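Local coordinates for probable antibiotics synthesis protein (Thermus thermophilus, PDB 1V70) that is of unknown function but has a cupin fold, probably binds a metal ion and may take part in antibiotic synthesis, at residues Gln39-His44 against His85-Glu90. Residues are numbered along the deposited sequence; the frame is centred on the assembly and turned at random. Where two conformers were deposited one is given.
Sequences QAQKVH and HGVRNE
H85 and H44 pair at one end of an antiparallel two-strand ladder in the cupin beta-barrel, where strand 40-44 borders strand 85-88. Their backbones are joined twice: H44 N donates to H85 O at 2.9 Å and H85 N to H44 O at 2.9 Å. Both imidazoles leave the same face of the sheet, and a chi1 near +60° (65° in H44, 63° in H85) swings the rings together. They meet obliquely, centroids 4.1 Å apart and planes at 53°, with H85 CE1 over the rim of one H44 face. NE2 of H85 is hydrogen-bonded to K51 NZ and its ND1 to A83 O, which fixes the turn of that ring. H44, with H46 edge-to-face against it, and H85 sit where cupins usually carry metal-binding histidines, consistent with a metal site. On the same face, in the conformers described, Q41 CB rests on V87 CG1, while Q41 OE1 is hydrogen-bonded to Y53 OH and NE2 to Y33 OH. Q41 N donates to V87 O. Between the Q41 and H44 pairs the register slips by one residue, a beta bulge, and V43 CA makes a CA-H...O contact with H85 O at 3.2 Å.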
ATOM      1  N   GLN A  39      -4.571  -9.011  19.539  1.00 14.58           N
ATOM      2  CA  GLN A  39      -5.422  -7.944  19.037  1.00 13.43           C
ATOM      3  C   GLN A  39      -5.945  -8.268  17.646  1.00 13.46           C
ATOM      4  O   GLN A  39      -5.426  -9.161  16.964  1.00 12.79           O
ATOM      5  CB  GLN A  39      -4.665  -6.615  19.045  1.00 12.73           C
ATOM      6  CG  GLN A  39      -4.225  -6.212  20.446  1.00 13.57           C
ATOM      7  CD  GLN A  39      -3.716  -4.792  20.515  1.00 13.47           C
ATOM      8  OE1 GLN A  39      -3.047  -4.316  19.600  1.00 12.88           O
ATOM      9  NE2 GLN A  39      -4.013  -4.110  21.617  1.00 14.72           N
ATOM     10  N   ALA A  40      -6.973  -7.544  17.223  1.00 12.19           N
ATOM     11  CA  ALA A  40      -7.569  -7.809  15.927  1.00 13.30           C
ATOM     12  C   ALA A  40      -8.518  -6.727  15.453  1.00 13.07           C
ATOM     13  O   ALA A  40      -8.944  -5.863  16.225  1.00 14.38           O
ATOM     14  CB  ALA A  40      -8.327  -9.139  15.991  1.00 16.58           C
ATOM     15  N   GLN A  41      -8.819  -6.770  14.160  1.00 12.18           N
ATOM     16  CA  GLN A  41      -9.814  -5.936  13.593  1.00 11.75           C
ATOM     17  C   GLN A  41     -10.981  -6.828  13.439  1.00 10.99           C
ATOM     18  O   GLN A  41     -10.948  -7.837  12.747  1.00 11.46           O
ATOM     19  CB  GLN A  41      -9.362  -5.464  12.211  1.00 12.73           C
ATOM     20  CG  GLN A  41     -10.516  -4.588  11.528  0.50 13.50           C
ATOM     21  CD  GLN A  41     -10.047  -3.910  10.258  0.50 14.09           C
ATOM     22  OE1 GLN A  41      -9.635  -4.530   9.289  0.50 14.91           O
ATOM     23  NE2 GLN A  41     -10.176  -2.568  10.269  0.50 14.93           N
ATOM     24  N   LYS A  42     -12.072  -6.534  14.135  0.50  6.19           N
ATOM     25  CA  LYS A  42     -13.250  -7.393  14.083  0.50  6.82           C
ATOM     26  C   LYS A  42     -13.745  -7.523  12.654  0.50  6.39           C
ATOM     27  O   LYS A  42     -13.570  -6.620  11.836  0.50  6.19           O
ATOM     28  CB  LYS A  42     -14.376  -6.832  14.957  0.50  8.97           C
ATOM     29  CG  LYS A  42     -14.001  -6.573  16.403  0.50 12.23           C
ATOM     30  CD  LYS A  42     -15.197  -6.032  17.177  0.50 14.57           C
ATOM     31  CE  LYS A  42     -14.832  -5.692  18.609  0.50 16.15           C
ATOM     32  NZ  LYS A  42     -13.790  -4.629  18.671  0.50 17.55           N
ATOM     33  N   VAL A  43     -14.368  -8.658  12.362  1.00 10.03           N
ATOM     34  CA  VAL A  43     -14.896  -8.914  11.034  1.00 11.90           C
ATOM     35  C   VAL A  43     -15.990  -7.913  10.710  1.00 12.91           C
ATOM     36  O   VAL A  43     -16.865  -7.644  11.534  1.00 13.18           O
ATOM     37  CB  VAL A  43     -15.476 -10.336  10.940  1.00 11.48           C
ATOM     38  CG1 VAL A  43     -16.106 -10.559   9.572  1.00 12.64           C
ATOM     39  CG2 VAL A  43     -14.375 -11.351  11.195  1.00 13.37           C
ATOM     40  N   HIS A  44     -15.938  -7.352   9.511  1.00 13.34           N
ATOM     41  CA  HIS A  44     -17.006  -6.467   9.116  1.00 15.02           C
ATOM     42  C   HIS A  44     -17.109  -6.387   7.597  1.00 13.92           C
ATOM     43  O   HIS A  44     -16.340  -6.998   6.867  1.00 12.56           O
ATOM     44  CB  HIS A  44     -16.693  -5.093   9.704  1.00 19.11           C
ATOM     45  CG  HIS A  44     -15.431  -4.554   9.082  1.00 20.14           C
ATOM     46  ND1 HIS A  44     -15.420  -3.503   8.226  1.00 24.63           N
ATOM     47  CD2 HIS A  44     -14.104  -4.942   9.317  1.00 21.56           C
ATOM     48  CE1 HIS A  44     -14.125  -3.258   7.962  1.00 23.39           C
ATOM     49  NE2 HIS A  44     -13.312  -4.104   8.600  1.00 25.00           N
ATOM     50  N   HIS A  85     -14.681  -9.368   6.321  1.00 11.30           N
ATOM     51  CA  HIS A  85     -13.234  -9.490   6.446  1.00 10.67           C
ATOM     52  C   HIS A  85     -12.712  -8.960   7.774  1.00 10.25           C
ATOM     53  O   HIS A  85     -13.320  -8.089   8.396  1.00 10.61           O
ATOM     54  CB  HIS A  85     -12.542  -8.736   5.303  1.00 11.03           C
ATOM     55  CG  HIS A  85     -12.800  -7.263   5.320  1.00 10.26           C
ATOM     56  ND1 HIS A  85     -13.989  -6.710   4.896  1.00 12.32           N
ATOM     57  CD2 HIS A  85     -12.053  -6.234   5.786  1.00 12.26           C
ATOM     58  CE1 HIS A  85     -13.965  -5.406   5.104  1.00 12.99           C
ATOM     59  NE2 HIS A  85     -12.801  -5.093   5.644  1.00 14.19           N
ATOM     60  N   GLY A  86     -11.573  -9.496   8.194  1.00  9.94           N
ATOM     61  CA  GLY A  86     -10.961  -9.057   9.431  1.00 10.59           C
ATOM     62  C   GLY A  86      -9.543  -9.579   9.501  1.00 10.69           C
ATOM     63  O   GLY A  86      -9.100 -10.310   8.612  1.00 10.66           O
ATOM     64  N   VAL A  87      -8.823  -9.198  10.546  1.00  9.84           N
ATOM     65  CA  VAL A  87      -7.453  -9.654  10.728  1.00 10.58           C
ATOM     66  C   VAL A  87      -7.186  -9.826  12.216  1.00 10.83           C
ATOM     67  O   VAL A  87      -7.643  -9.024  13.032  1.00 11.55           O
ATOM     68  CB  VAL A  87      -6.427  -8.661  10.099  1.00 11.73           C
ATOM     69  CG1 VAL A  87      -6.493  -7.309  10.794  0.50 11.54           C
ATOM     70  CG2 VAL A  87      -5.035  -9.237  10.182  0.50 12.08           C
ATOM     71  N   ARG A  88      -6.463 -10.883  12.565  1.00 11.98           N
ATOM     72  CA  ARG A  88      -6.171 -11.233  13.954  1.00 13.63           C
ATOM     73  C   ARG A  88      -4.686 -11.527  14.135  1.00 13.11           C
ATOM     74  O   ARG A  88      -4.062 -12.206  13.331  1.00 14.12           O
ATOM     75  CB  ARG A  88      -6.967 -12.480  14.350  1.00 16.28           C
ATOM     76  CG  ARG A  88      -8.445 -12.415  13.984  1.00 20.44           C
ATOM     77  CD  ARG A  88      -9.239 -13.583  14.582  1.00 22.92           C
ATOM     78  NE  ARG A  88      -8.489 -14.839  14.484  1.00 27.30           N
ATOM     79  CZ  ARG A  88      -8.803 -15.684  13.477  1.00 27.91           C
ATOM     80  NH1 ARG A  88      -9.715 -15.341  12.583  1.00 29.50           N
ATOM     81  NH2 ARG A  88      -8.196 -16.877  13.406  1.00 28.69           N
ATOM     82  N   ASN A  89      -4.088 -11.055  15.222  1.00 12.17           N
ATOM     83  CA  ASN A  89      -2.703 -11.392  15.490  1.00 12.67           C
ATOM     84  C   ASN A  89      -2.730 -12.559  16.470  1.00 13.69           C
ATOM     85  O   ASN A  89      -2.961 -12.371  17.666  1.00 15.03           O
ATOM     86  CB  ASN A  89      -1.947 -10.216  16.113  1.00 12.77           C
ATOM     87  CG  ASN A  89      -0.477 -10.520  16.305  1.00 12.40           C
ATOM     88  OD1 ASN A  89      -0.062 -11.677  16.223  1.00 14.26           O
ATOM     89  ND2 ASN A  89       0.320  -9.489  16.572  1.00 13.68           N
ATOM     90  N   GLU A  90      -2.519 -13.764  15.951  1.00 14.88           N
ATOM     91  CA  GLU A  90      -2.522 -14.963  16.787  1.00 18.43           C
ATOM     92  C   GLU A  90      -1.099 -15.418  17.103  1.00 19.14           C
ATOM     93  O   GLU A  90      -0.883 -16.511  17.610  1.00 21.51           O
ATOM     94  CB  GLU A  90      -3.260 -16.101  16.060  1.00 20.66           C
ATOM     95  CG  GLU A  90      -4.764 -15.839  15.845  1.00 25.62           C
ATOM     96  CD  GLU A  90      -5.501 -15.701  17.164  1.00 29.19           C
ATOM     97  OE1 GLU A  90      -4.960 -16.077  18.196  1.00 32.41           O
ATOM     98  OE2 GLU A  90      -6.631 -15.224  17.141  1.00 32.30           O
TER